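Local atomic coordinates of eukaryotic translation initiation factor 2D (Homo sapiens, PDB entry 5W2F), a protein that delivers tRNA to the P-site of the eukaryotic ribosome without GTP during translation initiation, and is represented here by its C-terminal part. Residues P112-L117 with V129-A134; K125-R130 with G172-H177; V9-T14 with H22-F27. One frame throughout, in Å; residues are numbered along the deposited sequence.

Contact 1: P112-L117 with V129-A134; sequences PIDITL and VRNLEA
Asp-114 and Arg-130 form an antiparallel, hydrogen-bonded pair at the open end of a beta hairpin, made of strands 113-121 and 124-130 of the SUI1 domain. Two backbone bonds join them: Arg-130 N gives to Asp-114 O at 2.8 Å, and Asp-114 N gives to Arg-130 O at 3.0 Å. The next pair, Ile-115 with Val-129, is non-hydrogen-bonded. The CA hydrogens of Ile-113 and Val-129 add weaker contacts to Arg-130 O and Asp-114 O.

Ile-113, Ile-115 and Val-129 are buried under helix 175-185. The CG2 branch of Ile-113 meets the CG1 branch of Val-129 at 3.9 Å. Val-129 CG1 lies anti to its backbone N (chi1 -171°) and also approaches Ile-115 CG1. The other branch of Ile-113 runs past Asn-131 O to Leu-132 CD2.

On the other face, the side chains of Asp-114 and Arg-130 cross at an oblique angle. Asp-114 OD2 touches Arg-130 CD at 3.5 Å but makes no salt bridge with the guanidinium group. The polar ends bond elsewhere: Asp-114 OD1 to Gln-194, Arg-130 NH2 to Pro-160 O.

Past the strand end, Asn-131 has a positive phi of 78° and turns its amide back to the first segment. Asn-131 ND2 reaches Pro-112 O at 2.8 Å, with the acceptor close to the amide plane.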
ATOM      1  N   PRO A 112       6.758   2.089  -5.093  1.00 18.35           N
ATOM      2  CA  PRO A 112       7.771   3.087  -4.838  1.00 17.19           C
ATOM      3  C   PRO A 112       7.576   4.346  -5.655  1.00 17.24           C
ATOM      4  O   PRO A 112       7.015   4.298  -6.763  1.00 17.92           O
ATOM      5  CB  PRO A 112       9.054   2.397  -5.282  1.00 20.07           C
ATOM      6  CG  PRO A 112       8.601   1.476  -6.381  1.00 20.74           C
ATOM      7  CD  PRO A 112       7.257   1.000  -5.950  1.00 20.74           C
ATOM      8  N   ILE A 113       8.074   5.458  -5.118  1.00 16.54           N
ATOM      9  CA  ILE A 113       8.317   6.635  -5.971  1.00 16.91           C
ATOM     10  C   ILE A 113       9.542   6.312  -6.826  1.00 17.77           C
ATOM     11  O   ILE A 113      10.553   5.833  -6.299  1.00 18.33           O
ATOM     12  CB  ILE A 113       8.568   7.888  -5.144  1.00 18.02           C
ATOM     13  CG1 ILE A 113       7.295   8.272  -4.406  1.00 19.25           C
ATOM     14  CG2 ILE A 113       9.044   9.024  -6.037  1.00 19.61           C
ATOM     15  CD1 ILE A 113       7.471   9.332  -3.345  1.00 21.21           C
ATOM     16  N   ASP A 114       9.419   6.511  -8.133  1.00 16.03           N
ATOM     17  CA  ASP A 114      10.512   6.268  -9.064  1.00 17.18           C
ATOM     18  C   ASP A 114      11.022   7.594  -9.586  1.00 16.98           C
ATOM     19  O   ASP A 114      10.260   8.384 -10.141  1.00 18.30           O
ATOM     20  CB  ASP A 114      10.078   5.403 -10.265  1.00 17.70           C
ATOM     21  CG  ASP A 114       9.446   4.100  -9.865  1.00 18.99           C
ATOM     22  OD1 ASP A 114      10.017   3.380  -9.026  1.00 19.92           O
ATOM     23  OD2 ASP A 114       8.341   3.813 -10.389  1.00 20.43           O
ATOM     24  N   ILE A 115      12.317   7.796  -9.440  1.00 17.62           N
ATOM     25  CA  ILE A 115      13.031   8.970  -9.943  1.00 17.64           C
ATOM     26  C   ILE A 115      14.042   8.494 -10.961  1.00 18.52           C
ATOM     27  O   ILE A 115      14.919   7.701 -10.618  1.00 18.94           O
ATOM     28  CB  ILE A 115      13.778   9.722  -8.838  1.00 18.81           C
ATOM     29  CG1 ILE A 115      12.860  10.101  -7.684  1.00 18.97           C
ATOM     30  CG2 ILE A 115      14.490  10.939  -9.406  1.00 19.45           C
ATOM     31  CD1 ILE A 115      13.606  10.288  -6.403  1.00 22.70           C
ATOM     32  N   THR A 116      13.900   8.941 -12.204  1.00 17.16           N
ATOM     33  CA  THR A 116      14.711   8.441 -13.270  0.72 17.26           C
ATOM     34  C   THR A 116      15.278   9.579 -14.125  1.00 16.35           C
ATOM     35  O   THR A 116      14.557  10.521 -14.451  1.00 18.04           O
ATOM     36  CB  THR A 116      13.821   7.508 -14.092  0.72 17.87           C
ATOM     37  OG1 THR A 116      13.216   6.537 -13.202  0.72 18.60           O
ATOM     38  CG2 THR A 116      14.605   6.854 -15.188  0.72 18.81           C
ATOM     39  N   LEU A 117      16.538   9.438 -14.507  1.00 16.63           N
ATOM     40  CA  LEU A 117      17.174  10.323 -15.472  1.00 16.69           C
ATOM     41  C   LEU A 117      16.929   9.751 -16.844  1.00 17.92           C
ATOM     42  O   LEU A 117      17.020   8.542 -17.040  1.00 20.90           O
ATOM     43  CB  LEU A 117      18.673  10.419 -15.181  1.00 17.46           C
ATOM     44  CG  LEU A 117      18.966  11.156 -13.890  1.00 17.67           C
ATOM     45  CD1 LEU A 117      20.405  10.915 -13.444  1.00 18.29           C
ATOM     46  CD2 LEU A 117      18.688  12.650 -14.032  1.00 18.41           C
ATOM     47  N   VAL A 129       9.697  11.841 -12.374  1.00 16.43           N
ATOM     48  CA  VAL A 129       9.270  11.403 -11.043  1.00 17.01           C
ATOM     49  C   VAL A 129       7.863  10.839 -11.107  1.00 16.05           C
ATOM     50  O   VAL A 129       6.916  11.573 -11.425  1.00 17.87           O
ATOM     51  CB  VAL A 129       9.341  12.547 -10.017  1.00 17.92           C
ATOM     52  CG1 VAL A 129       9.106  12.000  -8.604  1.00 19.69           C
ATOM     53  CG2 VAL A 129      10.676  13.286 -10.121  1.00 19.00           C
ATOM     54  N   ARG A 130       7.747   9.536 -10.819  1.00 15.91           N
ATOM     55  CA  ARG A 130       6.499   8.785 -10.886  1.00 16.76           C
ATOM     56  C   ARG A 130       6.056   8.367  -9.479  1.00 16.45           C
ATOM     57  O   ARG A 130       6.885   8.103  -8.621  1.00 16.76           O
ATOM     58  CB  ARG A 130       6.775   7.501 -11.726  1.00 19.52           C
ATOM     59  CG  ARG A 130       5.637   6.499 -11.816  1.00 22.46           C
ATOM     60  CD  ARG A 130       6.057   5.283 -12.614  1.00 21.16           C
ATOM     61  NE  ARG A 130       6.252   5.619 -14.030  1.00 19.85           N
ATOM     62  CZ  ARG A 130       5.379   5.424 -15.010  1.00 21.11           C
ATOM     63  NH1 ARG A 130       4.213   4.846 -14.795  1.00 22.40           N
ATOM     64  NH2 ARG A 130       5.680   5.826 -16.229  1.00 21.01           N
ATOM     65  N   ASN A 131       4.736   8.285  -9.294  1.00 16.37           N
ATOM     66  CA  ASN A 131       4.058   7.779  -8.095  1.00 17.98           C
ATOM     67  C   ASN A 131       4.004   8.733  -6.923  1.00 18.21           C
ATOM     68  O   ASN A 131       3.769   8.321  -5.791  1.00 18.54           O
ATOM     69  CB  ASN A 131       4.576   6.399  -7.663  1.00 17.89           C
ATOM     70  CG  ASN A 131       4.128   5.317  -8.579  1.00 19.64           C
ATOM     71  OD1 ASN A 131       3.023   5.369  -9.149  1.00 24.49           O
ATOM     72  ND2 ASN A 131       4.953   4.295  -8.700  1.00 20.36           N
ATOM     73  N   LEU A 132       4.131  10.027  -7.187  1.00 17.57           N
ATOM     74  CA  LEU A 132       4.009  10.988  -6.109  1.00 17.23           C
ATOM     75  C   LEU A 132       2.639  10.890  -5.450  1.00 16.93           C
ATOM     76  O   LEU A 132       2.533  11.007  -4.227  1.00 16.83           O
ATOM     77  CB  LEU A 132       4.245  12.409  -6.618  1.00 17.44           C
ATOM     78  CG  LEU A 132       5.695  12.703  -7.018  1.00 18.36           C
ATOM     79  CD1 LEU A 132       5.757  13.971  -7.861  1.00 19.82           C
ATOM     80  CD2 LEU A 132       6.585  12.827  -5.797  1.00 19.36           C
ATOM     81  N   GLU A 133       1.590  10.680  -6.246  1.00 17.32           N
ATOM     82  CA  GLU A 133       0.235  10.660  -5.710  1.00 18.45           C
ATOM     83  C   GLU A 133       0.023   9.468  -4.772  1.00 17.76           C
ATOM     84  O   GLU A 133      -0.819   9.526  -3.894  1.00 18.10           O
ATOM     85  CB  GLU A 133      -0.794  10.664  -6.850  1.00 20.78           C
ATOM     86  CG  GLU A 133      -0.716  11.926  -7.746  1.00 23.96           C
ATOM     87  CD  GLU A 133      -1.192  11.750  -9.228  1.00 31.95           C
ATOM     88  OE1 GLU A 133      -0.698  10.889 -10.003  1.00 32.46           O
ATOM     89  OE2 GLU A 133      -2.071  12.507  -9.658  1.00 38.89           O
ATOM     90  N   ALA A 134       0.798   8.401  -4.933  1.00 17.25           N
ATOM     91  CA  ALA A 134       0.715   7.240  -4.034  1.00 17.74           C
ATOM     92  C   ALA A 134       1.087   7.585  -2.602  1.00 17.47           C
ATOM     93  O   ALA A 134       0.747   6.852  -1.668  1.00 18.40           O
ATOM     94  CB  ALA A 134       1.596   6.113  -4.543  1.00 19.62           C
TER

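Contact 2: K125-R130 with G172-H177; sequences KVTVVR and GNQVHH. With FMT (formic acid), chain D; FMT (formic acid), chain C.
Thr-127 OG1 makes two hydrogen bonds to the loop before helix 175-185. It gives its proton to Gly-172 O at 2.7 Å and accepts from Gln-174 N at 2.9 Å. The hydroxyl thus joins a carbonyl and an amide two residues apart. Its position follows from chi1 of -55°, which sets OG1 beside the backbone N and opposite the carbonyl carbon. Nearby, Gly-172 N bonds to Lys-125 O at 2.8 Å. This bond is bent (141° at the hydrogen), and the donor stands out of the carbonyl plane.

Lys-125 and Asn-173 meet through their aliphatic parts, Lys-125 CD lying 4.0 Å from Asn-173 CB. Both also hold one formic acid molecule, probably from the crystallisation liquor. Lys-125 NZ bonds to its O2, and Asn-173 ND2 bonds to its O1 at 2.9 Å.

In the SUI1 fold two helices, here 139-150 and 175-185, pack on one face of the sheet. This contact lies where strand 166-171 has ended and the chain turns into the second of them. Gln-174 is the N-cap residue. Its CB packs 3.7 Å from Thr-127 OG1, while its amide NE2 folds back to Gln-171 O. Gly-172 has backbone angles that suit glycine. Leu-117 of the neighbouring strand packs against both Thr-127 and Asn-173. Further along the helix, His-177 ND1 donates to O2 of a second formic acid molecule at 2.6 Å, nearly straight (167°) and at the ring edge. Gln-174 OE1 also lies at that ring's edge, in its plane.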
ATOM      1  N   LYS A 125      19.252  16.081 -20.743  1.00 27.53           N
ATOM      2  CA  LYS A 125      18.863  15.181 -19.685  1.00 24.82           C
ATOM      3  C   LYS A 125      17.676  15.790 -18.974  1.00 22.53           C
ATOM      4  O   LYS A 125      17.563  17.010 -18.853  1.00 26.01           O
ATOM      5  CB  LYS A 125      20.052  15.032 -18.746  1.00 31.81           C
ATOM      6  CG  LYS A 125      20.003  13.923 -17.741  1.00 35.91           C
ATOM      7  CD  LYS A 125      21.380  13.696 -17.103  1.00 36.04           C
ATOM      8  CE  LYS A 125      22.199  12.606 -17.779  1.00 37.30           C
ATOM      9  NZ  LYS A 125      23.497  12.391 -17.063  1.00 29.50           N
ATOM     10  N   VAL A 126      16.771  14.923 -18.551  1.00 21.31           N
ATOM     11  CA  VAL A 126      15.634  15.289 -17.727  1.00 20.97           C
ATOM     12  C   VAL A 126      15.484  14.308 -16.578  1.00 19.06           C
ATOM     13  O   VAL A 126      15.989  13.189 -16.632  1.00 20.75           O
ATOM     14  CB  VAL A 126      14.318  15.334 -18.525  1.00 24.03           C
ATOM     15  CG1 VAL A 126      14.397  16.428 -19.580  1.00 27.59           C
ATOM     16  CG2 VAL A 126      13.954  13.968 -19.111  1.00 23.97           C
ATOM     17  N   THR A 127      14.799  14.764 -15.541  1.00 18.38           N
ATOM     18  CA  THR A 127      14.493  13.973 -14.351  1.00 17.86           C
ATOM     19  C   THR A 127      12.996  13.728 -14.328  1.00 16.37           C
ATOM     20  O   THR A 127      12.207  14.672 -14.468  1.00 18.40           O
ATOM     21  CB  THR A 127      14.948  14.715 -13.087  1.00 17.47           C
ATOM     22  OG1 THR A 127      16.333  15.042 -13.204  1.00 17.97           O
ATOM     23  CG2 THR A 127      14.752  13.884 -11.848  1.00 18.66           C
ATOM     24  N   VAL A 128      12.602  12.459 -14.205  1.00 16.08           N
ATOM     25  CA  VAL A 128      11.197  12.063 -14.269  1.00 16.69           C
ATOM     26  C   VAL A 128      10.804  11.383 -12.962  1.00 16.13           C
ATOM     27  O   VAL A 128      11.497  10.470 -12.507  1.00 16.97           O
ATOM     28  CB  VAL A 128      10.953  11.136 -15.469  1.00 18.01           C
ATOM     29  CG1 VAL A 128       9.494  10.714 -15.538  1.00 19.04           C
ATOM     30  CG2 VAL A 128      11.455  11.785 -16.777  1.00 21.07           C
ATOM     31  N   VAL A 129       9.697  11.841 -12.374  1.00 16.43           N
ATOM     32  CA  VAL A 129       9.270  11.403 -11.043  1.00 17.01           C
ATOM     33  C   VAL A 129       7.863  10.839 -11.107  1.00 16.05           C
ATOM     34  O   VAL A 129       6.916  11.573 -11.425  1.00 17.87           O
ATOM     35  CB  VAL A 129       9.341  12.547 -10.017  1.00 17.92           C
ATOM     36  CG1 VAL A 129       9.106  12.000  -8.604  1.00 19.69           C
ATOM     37  CG2 VAL A 129      10.676  13.286 -10.121  1.00 19.00           C
ATOM     38  N   ARG A 130       7.747   9.536 -10.819  1.00 15.91           N
ATOM     39  CA  ARG A 130       6.499   8.785 -10.886  1.00 16.76           C
ATOM     40  C   ARG A 130       6.056   8.367  -9.479  1.00 16.45           C
ATOM     41  O   ARG A 130       6.885   8.103  -8.621  1.00 16.76           O
ATOM     42  CB  ARG A 130       6.775   7.501 -11.726  1.00 19.52           C
ATOM     43  CG  ARG A 130       5.637   6.499 -11.816  1.00 22.46           C
ATOM     44  CD  ARG A 130       6.057   5.283 -12.614  1.00 21.16           C
ATOM     45  NE  ARG A 130       6.252   5.619 -14.030  1.00 19.85           N
ATOM     46  CZ  ARG A 130       5.379   5.424 -15.010  1.00 21.11           C
ATOM     47  NH1 ARG A 130       4.213   4.846 -14.795  1.00 22.40           N
ATOM     48  NH2 ARG A 130       5.680   5.826 -16.229  1.00 21.01           N
ATOM     49  N   GLY A 172      17.091  18.826 -16.776  1.00 20.33           N
ATOM     50  CA  GLY A 172      18.381  18.600 -16.173  1.00 20.22           C
ATOM     51  C   GLY A 172      18.396  17.436 -15.191  1.00 19.51           C
ATOM     52  O   GLY A 172      17.441  16.670 -15.098  1.00 21.01           O
ATOM     53  N   ASN A 173      19.516  17.324 -14.483  1.00 19.66           N
ATOM     54  CA  ASN A 173      19.778  16.241 -13.541  1.00 18.28           C
ATOM     55  C   ASN A 173      19.511  16.746 -12.145  1.00 19.01           C
ATOM     56  O   ASN A 173      20.330  17.465 -11.556  1.00 21.33           O
ATOM     57  CB  ASN A 173      21.202  15.761 -13.709  1.00 18.70           C
ATOM     58  CG  ASN A 173      21.532  14.570 -12.829  1.00 18.94           C
ATOM     59  OD1 ASN A 173      20.846  14.315 -11.831  1.00 20.30           O
ATOM     60  ND2 ASN A 173      22.596  13.845 -13.182  1.00 19.34           N
ATOM     61  N   GLN A 174      18.342  16.377 -11.614  1.00 17.95           N
ATOM     62  CA  GLN A 174      17.833  16.985 -10.388  1.00 18.23           C
ATOM     63  C   GLN A 174      17.586  15.983  -9.283  1.00 18.61           C
ATOM     64  O   GLN A 174      16.890  16.297  -8.309  1.00 19.44           O
ATOM     65  CB  GLN A 174      16.545  17.764 -10.683  1.00 19.99           C
ATOM     66  CG  GLN A 174      16.661  18.716 -11.869  1.00 20.51           C
ATOM     67  CD  GLN A 174      17.699  19.819 -11.700  1.00 21.41           C
ATOM     68  OE1 GLN A 174      18.234  20.058 -10.609  1.00 22.81           O
ATOM     69  NE2 GLN A 174      17.967  20.522 -12.797  1.00 23.56           N
ATOM     70  N   VAL A 175      18.156  14.781  -9.422  1.00 17.59           N
ATOM     71  CA  VAL A 175      17.856  13.690  -8.490  1.00 18.27           C
ATOM     72  C   VAL A 175      18.142  14.082  -7.033  1.00 18.63           C
ATOM     73  O   VAL A 175      17.352  13.775  -6.130  1.00 19.53           O
ATOM     74  CB  VAL A 175      18.612  12.417  -8.873  1.00 18.12           C
ATOM     75  CG1 VAL A 175      18.288  11.269  -7.919  1.00 18.53           C
ATOM     76  CG2 VAL A 175      18.345  12.014 -10.318  1.00 19.25           C
ATOM     77  N   HIS A 176      19.253  14.773  -6.816  1.00 17.91           N
ATOM     78  CA  HIS A 176      19.619  15.217  -5.465  1.00 20.29           C
ATOM     79  C   HIS A 176      18.587  16.132  -4.829  1.00 21.63           C
ATOM     80  O   HIS A 176      18.354  16.068  -3.626  1.00 22.02           O
ATOM     81  CB  HIS A 176      21.011  15.840  -5.458  1.00 21.11           C
ATOM     82  CG  HIS A 176      21.175  16.996  -6.394  1.00 21.39           C
ATOM     83  ND1 HIS A 176      21.159  16.844  -7.767  1.00 21.95           N
ATOM     84  CD2 HIS A 176      21.368  18.321  -6.159  1.00 23.81           C
ATOM     85  CE1 HIS A 176      21.328  18.029  -8.335  1.00 24.10           C
ATOM     86  NE2 HIS A 176      21.485  18.938  -7.381  1.00 25.79           N
ATOM     87  N   HIS A 177      17.925  16.947  -5.634  1.00 20.09           N
ATOM     88  CA  HIS A 177      16.865  17.800  -5.115  1.00 20.69           C
ATOM     89  C   HIS A 177      15.627  16.998  -4.714  1.00 20.49           C
ATOM     90  O   HIS A 177      14.925  17.378  -3.768  1.00 21.38           O
ATOM     91  CB  HIS A 177      16.499  18.879  -6.128  1.00 21.06           C
ATOM     92  CG  HIS A 177      17.598  19.862  -6.376  1.00 23.25           C
ATOM     93  ND1 HIS A 177      18.153  20.642  -5.380  1.00 24.91           N
ATOM     94  CD2 HIS A 177      18.246  20.190  -7.518  1.00 24.46           C
ATOM     95  CE1 HIS A 177      19.090  21.413  -5.905  1.00 25.13           C
ATOM     96  NE2 HIS A 177      19.154  21.172  -7.204  1.00 27.56           N
TER
HETATM   97  C   FMT D 603      24.800  15.528 -16.259  1.00 33.91           C
HETATM   98  O1  FMT D 603      24.104  15.150 -15.347  1.00 29.36           O
HETATM   99  O2  FMT D 603      25.110  14.634 -17.178  1.00 43.33           O
HETATM  100  C   FMT C 602      18.835  20.115  -2.152  1.00 36.69           C
HETATM  101  O1  FMT C 602      18.992  20.427  -0.977  1.00 44.65           O
HETATM  102  O2  FMT C 602      17.809  20.655  -2.798  1.00 33.44           O

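Contact 3: V9-T14 with H22-F27; sequences VPASMT and HKKGSF
Val-9 sits against the turn Lys-23 to Ser-26 and is held by its backbone at both ends. Val-9 N gives to Ser-26 O at 3.0 Å, and Gly-25 N gives to Val-9 O at 2.8 Å. The isopropyl group points toward the turn. Val-9 CG2 lies 3.3 Å from Ser-26 OG. Val-9 CB meets Lys-23 O at 3.6 Å, while CG1 faces the same carbonyl and Lys-24 CA.

The Ser-26 hydroxyl stands between its backbone N and carbonyl carbon (chi1 49°) and gives to Lys-23 O at 2.6 Å. Ser-26 N bonds to the same oxygen, which closes a type II beta turn. Gly-25 fills its third position with phi 90°. In the SWIB/MDM2 region, these two loops flank helix 14-17 and connect strand 4-8 to its antiparallel neighbour 27-28. Val-9 also reaches Leu-28 of that strand.

Lys-24 stretches over the first loop, extended until a bend near its end. Its aliphatic part does the touching. Lys-24 CB meets Thr-14 CG2 at 3.6 Å, and CD and CE lie against Ala-11 CB. The side chains of Thr-14 and Lys-24 run at a slant to each other. Thr-14 has chi1 of 51°, which brings its methyl to Lys-24 and its OG1 to Ala-11 O, at 3.0 Å in the carbonyl plane. Ala-11 O also accepts from Thr-14 N. One water donates to both Thr-14 O and His-22 O, bridging the loops.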
ATOM      1  N   VAL A   9     -11.471  -4.147   4.308  1.00 21.84           N
ATOM      2  CA  VAL A   9     -12.474  -5.211   4.265  1.00 23.10           C
ATOM      3  C   VAL A   9     -13.259  -5.162   2.946  1.00 23.73           C
ATOM      4  O   VAL A   9     -13.990  -4.200   2.709  1.00 27.41           O
ATOM      5  CB  VAL A   9     -13.453  -5.105   5.452  1.00 23.27           C
ATOM      6  CG1 VAL A   9     -14.525  -6.194   5.358  1.00 24.22           C
ATOM      7  CG2 VAL A   9     -12.706  -5.167   6.790  1.00 24.53           C
ATOM      8  N   PRO A  10     -13.123  -6.202   2.100  1.00 23.90           N
ATOM      9  CA  PRO A  10     -13.898  -6.227   0.867  1.00 26.17           C
ATOM     10  C   PRO A  10     -15.294  -6.770   1.101  1.00 26.91           C
ATOM     11  O   PRO A  10     -15.544  -7.414   2.123  1.00 26.49           O
ATOM     12  CB  PRO A  10     -13.108  -7.173  -0.020  1.00 27.87           C
ATOM     13  CG  PRO A  10     -12.522  -8.151   0.926  1.00 26.04           C
ATOM     14  CD  PRO A  10     -12.261  -7.396   2.207  1.00 24.05           C
ATOM     15  N   ALA A  11     -16.179  -6.555   0.133  1.00 28.07           N
ATOM     16  CA  ALA A  11     -17.551  -7.018   0.246  1.00 28.63           C
ATOM     17  C   ALA A  11     -17.635  -8.503   0.573  1.00 29.51           C
ATOM     18  O   ALA A  11     -18.471  -8.923   1.385  1.00 31.26           O
ATOM     19  CB  ALA A  11     -18.306  -6.724  -1.046  1.00 30.65           C
ATOM     20  N   SER A  12     -16.745  -9.290  -0.032  1.00 28.68           N
ATOM     21  CA  SER A  12     -16.751 -10.747   0.148  1.00 29.89           C
ATOM     22  C   SER A  12     -16.516 -11.207   1.583  1.00 27.87           C
ATOM     23  O   SER A  12     -16.832 -12.349   1.914  1.00 33.72           O
ATOM     24  CB  SER A  12     -15.703 -11.395  -0.757  1.00 31.79           C
ATOM     25  OG  SER A  12     -14.410 -10.961  -0.403  1.00 32.08           O
ATOM     26  N   MET A  13     -15.924 -10.353   2.415  1.00 24.86           N
ATOM     27  CA  MET A  13     -15.611 -10.716   3.810  1.00 25.26           C
ATOM     28  C   MET A  13     -16.484 -10.024   4.856  1.00 26.95           C
ATOM     29  O   MET A  13     -16.200 -10.105   6.049  1.00 27.47           O
ATOM     30  CB  MET A  13     -14.142 -10.416   4.081  1.00 24.91           C
ATOM     31  CG  MET A  13     -13.233 -11.162   3.120  1.00 27.57           C
ATOM     32  SD  MET A  13     -11.492 -10.832   3.341  1.00 28.76           S
ATOM     33  CE  MET A  13     -11.075 -11.999   4.611  1.00 29.21           C
ATOM     34  N   THR A  14     -17.571  -9.390   4.437  1.00 27.52           N
ATOM     35  CA  THR A  14     -18.387  -8.628   5.383  1.00 30.93           C
ATOM     36  C   THR A  14     -18.979  -9.478   6.506  1.00 31.34           C
ATOM     37  O   THR A  14     -19.005  -9.041   7.652  1.00 31.44           O
ATOM     38  CB  THR A  14     -19.489  -7.821   4.667  1.00 36.30           C
ATOM     39  OG1 THR A  14     -20.222  -8.667   3.784  1.00 44.86           O
ATOM     40  CG2 THR A  14     -18.864  -6.724   3.864  1.00 35.67           C
ATOM     41  N   HIS A  22     -17.066  -4.062  11.958  1.00 44.12           N
ATOM     42  CA  HIS A  22     -16.251  -3.422  10.913  1.00 36.60           C
ATOM     43  C   HIS A  22     -16.905  -3.740   9.578  1.00 35.30           C
ATOM     44  O   HIS A  22     -17.079  -4.895   9.219  1.00 45.76           O
ATOM     45  CB  HIS A  22     -14.836  -4.016  10.970  1.00 36.50           C
ATOM     46  CG  HIS A  22     -14.058  -3.526  12.143  1.00 38.77           C
ATOM     47  ND1 HIS A  22     -13.757  -4.323  13.227  1.00 42.64           N
ATOM     48  CD2 HIS A  22     -13.583  -2.293  12.438  1.00 41.42           C
ATOM     49  CE1 HIS A  22     -13.099  -3.609  14.124  1.00 41.23           C
ATOM     50  NE2 HIS A  22     -12.979  -2.374  13.669  1.00 42.89           N
ATOM     51  N   LYS A  23     -17.290  -2.695   8.868  1.00 40.23           N
ATOM     52  CA  LYS A  23     -18.073  -2.816   7.642  1.00 39.13           C
ATOM     53  C   LYS A  23     -17.173  -2.953   6.422  1.00 36.56           C
ATOM     54  O   LYS A  23     -15.941  -2.792   6.507  1.00 34.98           O
ATOM     55  CB  LYS A  23     -18.991  -1.589   7.483  1.00 43.73           C
ATOM     56  CG  LYS A  23     -18.284  -0.236   7.396  1.00 51.06           C
ATOM     57  CD  LYS A  23     -19.277   0.883   7.108  1.00 59.80           C
ATOM     58  CE  LYS A  23     -18.605   2.249   7.096  1.00 68.71           C
ATOM     59  NZ  LYS A  23     -18.114   2.664   8.443  1.00 75.06           N
ATOM     60  N   LYS A  24     -17.790  -3.241   5.281  1.00 34.11           N
ATOM     61  CA  LYS A  24     -17.096  -3.175   3.998  1.00 36.33           C
ATOM     62  C   LYS A  24     -16.435  -1.814   3.904  1.00 31.23           C
ATOM     63  O   LYS A  24     -17.091  -0.784   4.150  1.00 34.86           O
ATOM     64  CB  LYS A  24     -18.068  -3.350   2.829  1.00 38.05           C
ATOM     65  CG  LYS A  24     -17.509  -2.987   1.458  1.00 43.73           C
ATOM     66  CD  LYS A  24     -18.561  -3.188   0.379  1.00 53.94           C
ATOM     67  CE  LYS A  24     -17.988  -2.957  -1.015  1.00 61.84           C
ATOM     68  NZ  LYS A  24     -17.362  -1.618  -1.200  1.00 63.17           N
ATOM     69  N   GLY A  25     -15.159  -1.813   3.534  1.00 30.42           N
ATOM     70  CA  GLY A  25     -14.393  -0.582   3.419  1.00 32.16           C
ATOM     71  C   GLY A  25     -13.655  -0.121   4.667  1.00 30.55           C
ATOM     72  O   GLY A  25     -12.919   0.874   4.610  1.00 31.04           O
ATOM     73  N   SER A  26     -13.822  -0.816   5.791  1.00 28.50           N
ATOM     74  CA  SER A  26     -13.107  -0.430   6.996  1.00 29.80           C
ATOM     75  C   SER A  26     -11.647  -0.815   6.817  1.00 26.08           C
ATOM     76  O   SER A  26     -11.312  -1.802   6.128  1.00 25.26           O
ATOM     77  CB  SER A  26     -13.704  -1.049   8.262  1.00 40.55           C
ATOM     78  OG  SER A  26     -13.888  -2.414   8.087  1.00 50.55           O
ATOM     79  N   PHE A  27     -10.785  -0.009   7.410  1.00 24.42           N
ATOM     80  CA  PHE A  27      -9.353  -0.238   7.375  1.00 23.33           C
ATOM     81  C   PHE A  27      -8.880  -0.725   8.731  1.00 25.10           C
ATOM     82  O   PHE A  27      -9.224  -0.140   9.765  1.00 28.43           O
ATOM     83  CB  PHE A  27      -8.633   1.046   6.984  1.00 23.24           C
ATOM     84  CG  PHE A  27      -8.917   1.468   5.573  1.00 23.17           C
ATOM     85  CD1 PHE A  27      -8.165   0.962   4.521  1.00 22.98           C
ATOM     86  CD2 PHE A  27      -9.949   2.341   5.280  1.00 26.83           C
ATOM     87  CE1 PHE A  27      -8.449   1.317   3.209  1.00 23.79           C
ATOM     88  CE2 PHE A  27     -10.242   2.690   3.974  1.00 26.65           C
ATOM     89  CZ  PHE A  27      -9.490   2.192   2.937  1.00 25.70           C
TER
HETATM   90  O   HOH W   1     -19.057  -6.306   8.124  1.00 36.19           O

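Contacts 1 and 2 belong to the SUI1 domain and share strand 124-130, where their segments overlap. Their centres are about 10 Å apart. Leu-117 joins them by packing on Thr-127, Asn-173 and Val-175. Contact 1 is buried and combines strand pairing with an apolar face. Contact 2 is partly buried; it ties a strand to a helix start, chiefly by polar bonds. Contact 3 is at the surface of the SWIB/MDM2 region, on the opposite side of the chain's centre. Its centre is about 30 Å from that of contact 1 and 40 Å from that of contact 2. It joins two loops through a turn, aliphatic lysine packing and water.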